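Local atomic coordinates of oxysterol-binding protein homolog 1 (Saccharomyces cerevisiae, PDB entry 5H28), a protein that carries sterols and other lipids between membranes through the cytosol, its ankyrin repeats targeting it to the nucleus-vacuole junction by binding NVJ1. Residues Leu7-Ala12 with Leu45-Gln50; Ala55-Ile60 with Gly99-Phe104; Glu81-Gly86 with Leu90-Tyr95. All blocks are in the same frame, centred on the assembly; numbering follows the deposited sequence.

Overall arrangement
All three contacts lie in the N-terminal part of this ankyrin-repeat piece of the protein, on the same side of the chain's centre, with their centres about 14 to 15 Å apart. Interaction 1 comes first along the chain and fixes helix 2-15 to helix 44-51 of the first predicted repeat. Interaction 2 sets helix 54-64 beside helix 99-106, joining the first and second predicted repeats; the residues of interaction 3, a turn and helix 89-95, fall between its two segments in sequence and shape the start of the second. Val-49 connects all three, packing on both Ile-101 and Ala-93. They build the ankyrin-repeat region, whose binding to NVJ1 targets the protein to the nucleus-vacuole junction.

Interaction 1. Residues Leu7-Ala12 with Leu45-Gln50; sequences LKLLDA and LHYAVQ
Tyr-47 carries this contact, set against Leu-9 and Leu-10 of the N-terminal helix, and it is worth following outward from the backbone. Its CB is already in contact, 3.8 Å from Leu-10 CD2. With chi1 at -64° the next atom, CG, stands beside the backbone N and anti to the carbonyl carbon, which keeps the root of the ring close to the same methyl: Leu-10 CD2 is 4.0 Å from Tyr-47 CG. The two ortho carbons then part company. CD1 stays with Leu-10 CD2, whereas CD2 turns to the other leucine, with Leu-9 CD2 at 4.2 Å from Tyr-47 CD2. Past this point the ring draws away; CE2 is 5.0 Å from Leu-9 CD2, and the phenol OH extends beyond both leucines.

Leu-10 touches through its CD2 methyl, and its side chain and that of Tyr-47 cross obliquely. The attraction is purely apolar, with no hydrogen bond between the segments, and the backbones come near at this point: the CA atoms of Leu-10 and Tyr-47 are 6.7 Å apart.

Lys-6 and Leu-13 extend the seat for Tyr-47 along helix 2-15. Helix 44-51, part of the first predicted ankyrin repeat, is thus held between helix 2-15, helix 54-64, where Ala-48 meets Ile-57 and Ile-60, and helix 89-95, where Val-49 meets Ala-93.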
ATOM      1  N   LEU A   7      21.240  11.147  21.025  1.00 12.16           N
ATOM      2  CA  LEU A   7      22.297  10.414  21.714  1.00 12.22           C
ATOM      3  C   LEU A   7      21.699   9.586  22.851  1.00 10.89           C
ATOM      4  O   LEU A   7      22.100   8.443  23.079  1.00 11.81           O
ATOM      5  CB  LEU A   7      23.335  11.393  22.271  1.00 13.22           C
ATOM      6  CG  LEU A   7      24.587  10.791  22.914  1.00 15.00           C
ATOM      7  CD1 LEU A   7      25.406  10.067  21.853  1.00 17.98           C
ATOM      8  CD2 LEU A   7      25.416  11.897  23.561  1.00 15.83           C
ATOM      9  N   LYS A   8      20.742  10.179  23.556  1.00  9.79           N
ATOM     10  CA  LYS A   8      20.061   9.531  24.671  1.00 10.09           C
ATOM     11  C   LYS A   8      19.304   8.295  24.195  1.00  9.17           C
ATOM     12  O   LYS A   8      19.379   7.226  24.802  1.00  8.95           O
ATOM     13  CB  LYS A   8      19.075  10.513  25.314  1.00 11.34           C
ATOM     14  CG  LYS A   8      18.258   9.942  26.460  1.00 13.65           C
ATOM     15  CD  LYS A   8      17.088  10.855  26.820  1.00 14.87           C
ATOM     16  CE  LYS A   8      17.548  12.233  27.258  1.00 15.31           C
ATOM     17  NZ  LYS A   8      18.322  12.179  28.527  1.00 17.36           N
ATOM     18  N   LEU A   9      18.570   8.450  23.099  1.00  8.44           N
ATOM     19  CA  LEU A   9      17.792   7.349  22.555  1.00  8.86           C
ATOM     20  C   LEU A   9      18.684   6.224  22.046  1.00  9.01           C
ATOM     21  O   LEU A   9      18.426   5.047  22.315  1.00  8.71           O
ATOM     22  CB  LEU A   9      16.884   7.854  21.432  1.00  8.73           C
ATOM     23  CG  LEU A   9      16.032   6.798  20.725  1.00  9.11           C
ATOM     24  CD1 LEU A   9      15.185   6.064  21.748  1.00  9.61           C
ATOM     25  CD2 LEU A   9      15.147   7.464  19.674  1.00 10.33           C
ATOM     26  N   LEU A  10      19.734   6.581  21.310  1.00  8.18           N
ATOM     27  CA  LEU A  10      20.648   5.577  20.785  1.00  8.34           C
ATOM     28  C   LEU A  10      21.315   4.794  21.914  1.00  8.05           C
ATOM     29  O   LEU A  10      21.532   3.589  21.794  1.00  8.26           O
ATOM     30  CB  LEU A  10      21.712   6.238  19.903  1.00 10.65           C
ATOM     31  CG  LEU A  10      21.240   6.613  18.498  1.00 11.85           C
ATOM     32  CD1 LEU A  10      22.246   7.551  17.844  1.00 14.23           C
ATOM     33  CD2 LEU A  10      21.058   5.352  17.669  1.00 12.45           C
ATOM     34  N   ASP A  11      21.621   5.473  23.017  1.00  8.21           N
ATOM     35  CA  ASP A  11      22.269   4.821  24.150  1.00  9.19           C
ATOM     36  C   ASP A  11      21.357   3.754  24.739  1.00  9.16           C
ATOM     37  O   ASP A  11      21.794   2.638  25.034  1.00 10.45           O
ATOM     38  CB  ASP A  11      22.628   5.862  25.217  1.00 10.18           C
ATOM     39  CG  ASP A  11      23.560   5.312  26.283  1.00 13.64           C
ATOM     40  OD1 ASP A  11      24.628   4.769  25.929  1.00 17.28           O
ATOM     41  OD2 ASP A  11      23.231   5.428  27.480  1.00 14.19           O
ATOM     42  N   ALA A  12      20.083   4.094  24.901  1.00  8.25           N
ATOM     43  CA  ALA A  12      19.111   3.154  25.447  1.00  8.46           C
ATOM     44  C   ALA A  12      18.879   1.989  24.481  1.00  8.49           C
ATOM     45  O   ALA A  12      18.767   0.834  24.899  1.00  9.47           O
ATOM     46  CB  ALA A  12      17.794   3.873  25.734  1.00  8.44           C
ATOM     47  N   LEU A  45      12.339   4.090  15.135  1.00  5.23           N
ATOM     48  CA  LEU A  45      12.400   2.787  14.488  1.00  6.23           C
ATOM     49  C   LEU A  45      13.629   2.693  13.581  1.00  5.48           C
ATOM     50  O   LEU A  45      14.242   1.629  13.477  1.00  6.29           O
ATOM     51  CB  LEU A  45      11.117   2.507  13.699  1.00  7.66           C
ATOM     52  CG  LEU A  45      11.000   1.091  13.126  1.00  8.37           C
ATOM     53  CD1 LEU A  45      11.192   0.061  14.233  1.00  9.60           C
ATOM     54  CD2 LEU A  45       9.635   0.924  12.470  1.00  9.61           C
ATOM     55  N   HIS A  46      13.993   3.800  12.932  1.00  6.10           N
ATOM     56  CA  HIS A  46      15.182   3.810  12.081  1.00  6.25           C
ATOM     57  C   HIS A  46      16.397   3.504  12.948  1.00  6.28           C
ATOM     58  O   HIS A  46      17.221   2.652  12.614  1.00  6.72           O
ATOM     59  CB  HIS A  46      15.406   5.189  11.446  1.00  6.54           C
ATOM     60  CG  HIS A  46      14.540   5.471  10.260  1.00  6.61           C
ATOM     61  ND1 HIS A  46      13.191   5.737  10.362  1.00  6.76           N
ATOM     62  CD2 HIS A  46      14.842   5.561   8.943  1.00  7.53           C
ATOM     63  CE1 HIS A  46      12.702   5.979   9.159  1.00  5.85           C
ATOM     64  NE2 HIS A  46      13.684   5.879   8.279  1.00  6.20           N
ATOM     65  N   TYR A  47      16.511   4.218  14.061  1.00  6.21           N
ATOM     66  CA  TYR A  47      17.646   4.025  14.947  1.00  4.88           C
ATOM     67  C   TYR A  47      17.665   2.638  15.574  1.00  5.66           C
ATOM     68  O   TYR A  47      18.732   2.066  15.780  1.00  7.20           O
ATOM     69  CB  TYR A  47      17.662   5.105  16.035  1.00  6.19           C
ATOM     70  CG  TYR A  47      17.871   6.500  15.484  1.00  8.20           C
ATOM     71  CD1 TYR A  47      18.881   6.757  14.559  1.00  8.60           C
ATOM     72  CD2 TYR A  47      17.058   7.559  15.881  1.00 10.73           C
ATOM     73  CE1 TYR A  47      19.076   8.033  14.037  1.00  9.59           C
ATOM     74  CE2 TYR A  47      17.246   8.844  15.363  1.00 10.48           C
ATOM     75  CZ  TYR A  47      18.255   9.069  14.444  1.00 10.49           C
ATOM     76  OH  TYR A  47      18.448  10.330  13.921  1.00 13.55           O
ATOM     77  N   ALA A  48      16.492   2.093  15.870  1.00  5.41           N
ATOM     78  CA  ALA A  48      16.425   0.766  16.465  1.00  5.63           C
ATOM     79  C   ALA A  48      16.904  -0.275  15.465  1.00  5.52           C
ATOM     80  O   ALA A  48      17.609  -1.211  15.831  1.00  5.90           O
ATOM     81  CB  ALA A  48      15.007   0.458  16.904  1.00  6.31           C
ATOM     82  N   VAL A  49      16.518  -0.116  14.203  1.00  6.03           N
ATOM     83  CA  VAL A  49      16.944  -1.053  13.170  1.00  7.54           C
ATOM     84  C   VAL A  49      18.468  -1.034  13.049  1.00  8.01           C
ATOM     85  O   VAL A  49      19.090  -2.049  12.735  1.00 10.01           O
ATOM     86  CB  VAL A  49      16.312  -0.699  11.801  1.00  8.77           C
ATOM     87  CG1 VAL A  49      16.999  -1.470  10.678  1.00 12.02           C
ATOM     88  CG2 VAL A  49      14.832  -1.024  11.825  1.00 11.01           C
ATOM     89  N   GLN A  50      19.074   0.114  13.324  1.00  8.21           N
ATOM     90  CA  GLN A  50      20.519   0.225  13.219  1.00  7.88           C
ATOM     91  C   GLN A  50      21.315  -0.328  14.394  1.00  9.33           C
ATOM     92  O   GLN A  50      22.421  -0.830  14.202  1.00 10.68           O
ATOM     93  CB  GLN A  50      20.924   1.686  13.004  1.00  9.91           C
ATOM     94  CG  GLN A  50      20.430   2.280  11.704  1.00 11.94           C
ATOM     95  CD  GLN A  50      21.070   3.617  11.398  1.00 14.25           C
ATOM     96  OE1 GLN A  50      21.001   4.551  12.197  1.00 17.44           O
ATOM     97  NE2 GLN A  50      21.699   3.714  10.233  1.00 14.06           N
TER

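Interaction 2. Residues Ala55-Ile60 with Gly99-Phe104; sequences AVIKEI and GDIVAF
Apolar packing joins Ile-57 and Ile-101 at the centre of the contact and Phe-104 with the helix surface farther along. The two isoleucines cross at about a right angle and meet through their CG1 branches. The modelled separation of their CD1 methyls is too short to be real, so the exact position of those ends is doubtful. Phe-104 reaches across with CG anti to its backbone N (chi1 170°), and the CZ/CE2 corner of its ring meets the backbone of the facing helix obliquely: CZ is 4.0 Å from Lys-58 CA, and CE2 just reaches Ile-57 CG2 at 4.5 Å.

This is the side-by-side packing of second helices in neighbouring ankyrin repeats. Helix 54-64 belongs to the first predicted repeat and helix 99-106 to the second; the two segments run nearly parallel, 19° apart, with an axis separation of 11.2 Å. Toward helix 44-51, Ile-57 rests on Ala-48 and Ile-101 on Val-49.

Lys-58 takes part by its aliphatic root. Its CG lies 4.2 Å from Phe-104 CZ, and the extended chain crosses the phenylalanine side chain at about a right angle before carrying the ammonium group away into an exposed position.

Hydrogen bonds stay within each helix. Phe-104 N donates to Asp-100 O at 3.0 Å, an ordinary helical bond, while the Asp-100 side chain turns back on its own backbone: OD1 receives Ile-101 N in a weak bond, bent to 123°.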
ATOM      1  N   ALA A  55      14.365  -8.307  19.706  1.00  8.72           N
ATOM      2  CA  ALA A  55      13.342  -8.223  20.742  1.00  8.70           C
ATOM      3  C   ALA A  55      12.844  -6.794  20.932  1.00  7.60           C
ATOM      4  O   ALA A  55      11.643  -6.559  21.072  1.00  8.88           O
ATOM      5  CB  ALA A  55      13.884  -8.770  22.060  1.00 10.53           C
ATOM      6  N   VAL A  56      13.773  -5.842  20.931  1.00  7.61           N
ATOM      7  CA  VAL A  56      13.427  -4.436  21.107  1.00  6.90           C
ATOM      8  C   VAL A  56      12.674  -3.896  19.895  1.00  7.66           C
ATOM      9  O   VAL A  56      11.680  -3.185  20.039  1.00  6.36           O
ATOM     10  CB  VAL A  56      14.692  -3.592  21.361  1.00  7.82           C
ATOM     11  CG1 VAL A  56      14.354  -2.106  21.347  1.00  8.13           C
ATOM     12  CG2 VAL A  56      15.290  -3.979  22.707  1.00  9.36           C
ATOM     13  N   ILE A  57      13.149  -4.226  18.701  1.00  7.19           N
ATOM     14  CA  ILE A  57      12.479  -3.776  17.491  1.00  7.36           C
ATOM     15  C   ILE A  57      11.040  -4.289  17.473  1.00  6.76           C
ATOM     16  O   ILE A  57      10.105  -3.550  17.145  1.00  6.87           O
ATOM     17  CB  ILE A  57      13.249  -4.256  16.246  1.00  8.20           C
ATOM     18  CG1 ILE A  57      14.587  -3.514  16.187  1.00 12.45           C
ATOM     19  CG2 ILE A  57      12.423  -4.031  14.978  1.00  8.77           C
ATOM     20  CD1 ILE A  57      15.586  -4.121  15.251  1.00 12.43           C
ATOM     21  N   LYS A  58      10.854  -5.552  17.841  1.00  6.73           N
ATOM     22  CA  LYS A  58       9.515  -6.112  17.855  1.00  8.31           C
ATOM     23  C   LYS A  58       8.604  -5.398  18.848  1.00  7.09           C
ATOM     24  O   LYS A  58       7.451  -5.103  18.535  1.00  6.83           O
ATOM     25  CB  LYS A  58       9.548  -7.598  18.196  1.00 10.85           C
ATOM     26  CG  LYS A  58       8.167  -8.188  18.242  1.00 17.49           C
ATOM     27  CD  LYS A  58       8.139  -9.593  18.769  1.00 18.97           C
ATOM     28  CE  LYS A  58       6.710 -10.006  19.056  1.00 20.04           C
ATOM     29  NZ  LYS A  58       6.619 -11.297  19.740  1.00 13.23           N
ATOM     30  N   GLU A  59       9.112  -5.135  20.048  1.00  7.02           N
ATOM     31  CA  GLU A  59       8.312  -4.456  21.061  1.00  5.88           C
ATOM     32  C   GLU A  59       7.918  -3.053  20.611  1.00  6.81           C
ATOM     33  O   GLU A  59       6.797  -2.615  20.847  1.00  7.41           O
ATOM     34  CB  GLU A  59       9.069  -4.367  22.388  1.00  7.62           C
ATOM     35  CG  GLU A  59       9.352  -5.704  23.065  1.00  8.80           C
ATOM     36  CD  GLU A  59       8.099  -6.499  23.374  1.00 11.72           C
ATOM     37  OE1 GLU A  59       7.078  -5.895  23.760  1.00 13.59           O
ATOM     38  OE2 GLU A  59       8.145  -7.738  23.246  1.00 13.60           O
ATOM     39  N   ILE A  60       8.841  -2.345  19.966  1.00  6.64           N
ATOM     40  CA  ILE A  60       8.550  -1.000  19.487  1.00  5.98           C
ATOM     41  C   ILE A  60       7.394  -1.038  18.489  1.00  6.13           C
ATOM     42  O   ILE A  60       6.446  -0.262  18.586  1.00  7.11           O
ATOM     43  CB  ILE A  60       9.790  -0.381  18.799  1.00  4.99           C
ATOM     44  CG1 ILE A  60      10.843  -0.025  19.849  1.00  7.47           C
ATOM     45  CG2 ILE A  60       9.390   0.857  18.005  1.00  6.05           C
ATOM     46  CD1 ILE A  60      12.164   0.426  19.251  1.00  8.43           C
ATOM     47  N   GLY A  99      18.429  -9.414   7.862  1.00  7.36           N
ATOM     48  CA  GLY A  99      17.393 -10.217   7.237  1.00  7.96           C
ATOM     49  C   GLY A  99      16.180 -10.519   8.086  1.00  7.88           C
ATOM     50  O   GLY A  99      15.058 -10.557   7.574  1.00  8.92           O
ATOM     51  N   ASP A 100      16.390 -10.748   9.376  1.00  7.55           N
ATOM     52  CA  ASP A 100      15.273 -11.039  10.258  1.00  7.82           C
ATOM     53  C   ASP A 100      14.367  -9.824  10.439  1.00  7.82           C
ATOM     54  O   ASP A 100      13.150  -9.966  10.528  1.00  8.18           O
ATOM     55  CB  ASP A 100      15.776 -11.584  11.607  1.00  9.62           C
ATOM     56  CG  ASP A 100      16.769 -10.665  12.299  1.00  9.62           C
ATOM     57  OD1 ASP A 100      17.398  -9.811  11.637  1.00  8.38           O
ATOM     58  OD2 ASP A 100      16.937 -10.820  13.526  1.00 10.63           O
ATOM     59  N   ILE A 101      14.952  -8.629  10.463  1.00  7.32           N
ATOM     60  CA  ILE A 101      14.162  -7.409  10.609  1.00  7.80           C
ATOM     61  C   ILE A 101      13.389  -7.174   9.313  1.00  6.60           C
ATOM     62  O   ILE A 101      12.228  -6.759   9.330  1.00  6.32           O
ATOM     63  CB  ILE A 101      15.054  -6.179  10.872  1.00  6.74           C
ATOM     64  CG1 ILE A 101      15.855  -6.371  12.155  1.00  9.97           C
ATOM     65  CG2 ILE A 101      14.200  -4.925  10.977  1.00  7.99           C
ATOM     66  CD1 ILE A 101      16.710  -5.173  12.475  1.00 14.02           C
ATOM     67  N   VAL A 102      14.047  -7.427   8.187  1.00  6.26           N
ATOM     68  CA  VAL A 102      13.408  -7.270   6.890  1.00  6.71           C
ATOM     69  C   VAL A 102      12.179  -8.175   6.803  1.00  6.52           C
ATOM     70  O   VAL A 102      11.097  -7.726   6.431  1.00  6.17           O
ATOM     71  CB  VAL A 102      14.385  -7.626   5.742  1.00  5.34           C
ATOM     72  CG1 VAL A 102      13.647  -7.684   4.412  1.00  7.61           C
ATOM     73  CG2 VAL A 102      15.498  -6.588   5.664  1.00  7.96           C
ATOM     74  N   ALA A 103      12.344  -9.449   7.150  1.00  6.79           N
ATOM     75  CA  ALA A 103      11.235 -10.388   7.090  1.00  7.51           C
ATOM     76  C   ALA A 103      10.105  -9.985   8.033  1.00  7.52           C
ATOM     77  O   ALA A 103       8.928 -10.076   7.677  1.00  7.62           O
ATOM     78  CB  ALA A 103      11.720 -11.793   7.421  1.00  6.98           C
ATOM     79  N   PHE A 104      10.465  -9.534   9.231  1.00  6.75           N
ATOM     80  CA  PHE A 104       9.475  -9.111  10.213  1.00  6.33           C
ATOM     81  C   PHE A 104       8.677  -7.927   9.682  1.00  6.65           C
ATOM     82  O   PHE A 104       7.451  -7.925   9.720  1.00  7.18           O
ATOM     83  CB  PHE A 104      10.164  -8.727  11.527  1.00  8.31           C
ATOM     84  CG  PHE A 104       9.256  -8.056  12.519  1.00  9.03           C
ATOM     85  CD1 PHE A 104       8.202  -8.748  13.106  1.00 11.34           C
ATOM     86  CD2 PHE A 104       9.457  -6.722  12.868  1.00 10.12           C
ATOM     87  CE1 PHE A 104       7.362  -8.124  14.026  1.00 10.69           C
ATOM     88  CE2 PHE A 104       8.620  -6.089  13.790  1.00 10.26           C
ATOM     89  CZ  PHE A 104       7.572  -6.793  14.369  1.00 11.61           C
TER

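Interaction 3. Residues Glu81-Gly86 with Leu90-Tyr95; sequences ERDSNG and LHIAAY
Asp-83 and Ile-92 touch lightly, OD2 of the aspartate lying 4.2 Å from CD1 of the isoleucine; the bend at chi2 (-59°) carries that terminal methyl toward the turn, although the first bond of the side chain runs across rather than at it. At a second place, His-91 CE1 lies 4.3 Å from Gly-86 O, the oxygen lying obliquely off the ring. A third packing contact is local to 81-86: Gly-86 CA lies 3.3 Å above the plane of the Arg-82 guanidinium, offset toward its rim, and Arg-82 NH2 is bonded to Leu-116 O.

Asp-83 to Gly-86 forms a type I turn at the start of the second predicted ankyrin repeat, leading into the family's TPLH signature, of which Thr-88, Leu-90 and His-91 are part. In this fold such turns form the projecting fingers between successive helix pairs; backbone bonds from Asn-85 to Asn-118 tie this one to the next.

Hydrogen bonds give the turn its shape. Gly-86 N donates to Asp-83 O at 2.8 Å, with the glycine in the left-handed region (phi 84°). Asp-83 OD1 accepts Asn-85 N at 2.8 Å, an Asx turn; the donor comes from above the carboxylate plane and the bond bends to 141°. The same oxygen also takes Asn-87 N, so one carboxylate oxygen holds the chain just ahead of helix 89-95. His-91 is gripped at both ring nitrogens, ND1 by Thr-88 OG1 and NE2 by Leu-121 O, which fixes its rotation beside Gly-86 O and ties helix 89-95 to the loop after helix 99-106.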
ATOM      1  N   GLU A  81       7.917   5.478   7.765  1.00  6.18           N
ATOM      2  CA  GLU A  81       8.467   6.819   7.964  1.00  5.52           C
ATOM      3  C   GLU A  81       9.685   7.026   7.063  1.00  6.40           C
ATOM      4  O   GLU A  81      10.561   6.171   7.001  1.00  5.84           O
ATOM      5  CB  GLU A  81       8.902   6.976   9.424  1.00  7.06           C
ATOM      6  CG  GLU A  81       9.555   8.311   9.783  1.00  7.88           C
ATOM      7  CD  GLU A  81       8.544   9.406  10.060  1.00 12.78           C
ATOM      8  OE1 GLU A  81       7.434   9.078  10.528  1.00 13.00           O
ATOM      9  OE2 GLU A  81       8.865  10.594   9.829  1.00 14.66           O
ATOM     10  N   ARG A  82       9.748   8.160   6.372  1.00  5.80           N
ATOM     11  CA  ARG A  82      10.895   8.444   5.510  1.00  6.93           C
ATOM     12  C   ARG A  82      11.810   9.460   6.185  1.00  7.46           C
ATOM     13  O   ARG A  82      11.336  10.487   6.688  1.00  8.59           O
ATOM     14  CB  ARG A  82      10.428   8.994   4.153  1.00  9.32           C
ATOM     15  CG  ARG A  82       9.614   8.004   3.324  1.00 10.57           C
ATOM     16  CD  ARG A  82       9.111   8.601   2.008  1.00 12.99           C
ATOM     17  NE  ARG A  82      10.122   8.646   0.949  1.00 14.57           N
ATOM     18  CZ  ARG A  82      10.654   9.766   0.467  1.00 15.72           C
ATOM     19  NH1 ARG A  82      10.281  10.942   0.954  1.00 17.81           N
ATOM     20  NH2 ARG A  82      11.535   9.715  -0.525  1.00 13.21           N
ATOM     21  N   ASP A  83      13.112   9.175   6.214  1.00  7.59           N
ATOM     22  CA  ASP A  83      14.067  10.105   6.809  1.00  7.68           C
ATOM     23  C   ASP A  83      14.486  11.143   5.768  1.00  7.82           C
ATOM     24  O   ASP A  83      13.880  11.221   4.699  1.00  8.29           O
ATOM     25  CB  ASP A  83      15.293   9.368   7.385  1.00  9.31           C
ATOM     26  CG  ASP A  83      16.072   8.575   6.346  1.00  9.76           C
ATOM     27  OD1 ASP A  83      16.017   8.899   5.144  1.00  6.52           O
ATOM     28  OD2 ASP A  83      16.778   7.622   6.755  1.00 10.12           O
ATOM     29  N   SER A  84      15.509  11.937   6.071  1.00  7.74           N
ATOM     30  CA  SER A  84      15.945  12.974   5.141  1.00  8.65           C
ATOM     31  C   SER A  84      16.468  12.457   3.802  1.00  9.16           C
ATOM     32  O   SER A  84      16.589  13.227   2.848  1.00 11.69           O
ATOM     33  CB  SER A  84      16.992  13.879   5.799  1.00  9.95           C
ATOM     34  OG  SER A  84      18.164  13.165   6.129  1.00 12.78           O
ATOM     35  N   ASN A  85      16.793  11.167   3.731  1.00  7.17           N
ATOM     36  CA  ASN A  85      17.264  10.561   2.485  1.00  7.59           C
ATOM     37  C   ASN A  85      16.102   9.868   1.784  1.00  7.36           C
ATOM     38  O   ASN A  85      16.263   9.301   0.702  1.00  6.88           O
ATOM     39  CB  ASN A  85      18.357   9.515   2.749  1.00  8.26           C
ATOM     40  CG  ASN A  85      19.735  10.128   2.867  1.00 10.63           C
ATOM     41  OD1 ASN A  85      20.051  11.098   2.182  1.00 12.05           O
ATOM     42  ND2 ASN A  85      20.572   9.549   3.722  1.00 10.82           N
ATOM     43  N   GLY A  86      14.934   9.909   2.415  1.00  5.40           N
ATOM     44  CA  GLY A  86      13.767   9.262   1.851  1.00  6.99           C
ATOM     45  C   GLY A  86      13.743   7.790   2.223  1.00  5.92           C
ATOM     46  O   GLY A  86      12.884   7.046   1.752  1.00  6.76           O
ATOM     47  N   LEU A  90      12.703  -0.136   6.503  1.00  4.39           N
ATOM     48  CA  LEU A  90      12.954  -1.297   5.651  1.00  4.81           C
ATOM     49  C   LEU A  90      14.187  -1.059   4.776  1.00  6.05           C
ATOM     50  O   LEU A  90      14.971  -1.980   4.552  1.00  5.95           O
ATOM     51  CB  LEU A  90      11.732  -1.591   4.777  1.00  5.59           C
ATOM     52  CG  LEU A  90      11.789  -2.860   3.921  1.00  4.74           C
ATOM     53  CD1 LEU A  90      11.852  -4.102   4.805  1.00  8.29           C
ATOM     54  CD2 LEU A  90      10.559  -2.909   3.023  1.00  7.79           C
ATOM     55  N   HIS A  91      14.361   0.167   4.280  1.00  6.06           N
ATOM     56  CA  HIS A  91      15.536   0.484   3.464  1.00  4.00           C
ATOM     57  C   HIS A  91      16.796   0.294   4.300  1.00  5.21           C
ATOM     58  O   HIS A  91      17.789  -0.270   3.839  1.00  4.55           O
ATOM     59  CB  HIS A  91      15.533   1.944   2.999  1.00  4.56           C
ATOM     60  CG  HIS A  91      14.638   2.228   1.833  1.00  3.90           C
ATOM     61  ND1 HIS A  91      13.301   2.528   1.978  1.00  5.17           N
ATOM     62  CD2 HIS A  91      14.904   2.331   0.509  1.00  4.15           C
ATOM     63  CE1 HIS A  91      12.785   2.810   0.796  1.00  5.73           C
ATOM     64  NE2 HIS A  91      13.736   2.699  -0.113  1.00  5.14           N
ATOM     65  N   ILE A  92      16.750   0.793   5.530  1.00  4.35           N
ATOM     66  CA  ILE A  92      17.886   0.701   6.433  1.00  6.13           C
ATOM     67  C   ILE A  92      18.190  -0.750   6.793  1.00  4.78           C
ATOM     68  O   ILE A  92      19.346  -1.169   6.793  1.00  6.54           O
ATOM     69  CB  ILE A  92      17.626   1.522   7.728  1.00  7.02           C
ATOM     70  CG1 ILE A  92      17.316   2.984   7.375  1.00  8.06           C
ATOM     71  CG2 ILE A  92      18.826   1.428   8.661  1.00  8.57           C
ATOM     72  CD1 ILE A  92      18.404   3.717   6.609  1.00  8.29           C
ATOM     73  N   ALA A  93      17.149  -1.518   7.092  1.00  5.41           N
ATOM     74  CA  ALA A  93      17.329  -2.916   7.454  1.00  5.20           C
ATOM     75  C   ALA A  93      17.923  -3.720   6.303  1.00  6.31           C
ATOM     76  O   ALA A  93      18.791  -4.566   6.511  1.00  6.70           O
ATOM     77  CB  ALA A  93      15.997  -3.517   7.884  1.00  6.08           C
ATOM     78  N   ALA A  94      17.444  -3.462   5.091  1.00  6.79           N
ATOM     79  CA  ALA A  94      17.932  -4.165   3.911  1.00  6.48           C
ATOM     80  C   ALA A  94      19.399  -3.838   3.656  1.00  6.79           C
ATOM     81  O   ALA A  94      20.213  -4.728   3.420  1.00  7.88           O
ATOM     82  CB  ALA A  94      17.094  -3.788   2.696  1.00  6.37           C
ATOM     83  N   TYR A  95      19.740  -2.558   3.709  1.00  6.82           N
ATOM     84  CA  TYR A  95      21.117  -2.167   3.466  1.00  7.49           C
ATOM     85  C   TYR A  95      22.077  -2.718   4.517  1.00  7.16           C
ATOM     86  O   TYR A  95      23.195  -3.127   4.191  1.00  8.27           O
ATOM     87  CB  TYR A  95      21.247  -0.644   3.425  1.00  8.36           C
ATOM     88  CG  TYR A  95      22.664  -0.203   3.162  1.00  9.70           C
ATOM     89  CD1 TYR A  95      23.260  -0.423   1.919  1.00 11.26           C
ATOM     90  CD2 TYR A  95      23.438   0.359   4.174  1.00  9.72           C
ATOM     91  CE1 TYR A  95      24.594  -0.102   1.693  1.00 11.15           C
ATOM     92  CE2 TYR A  95      24.772   0.686   3.959  1.00  8.60           C
ATOM     93  CZ  TYR A  95      25.343   0.449   2.719  1.00  9.91           C
ATOM     94  OH  TYR A  95      26.667   0.754   2.515  1.00 10.93           O
TER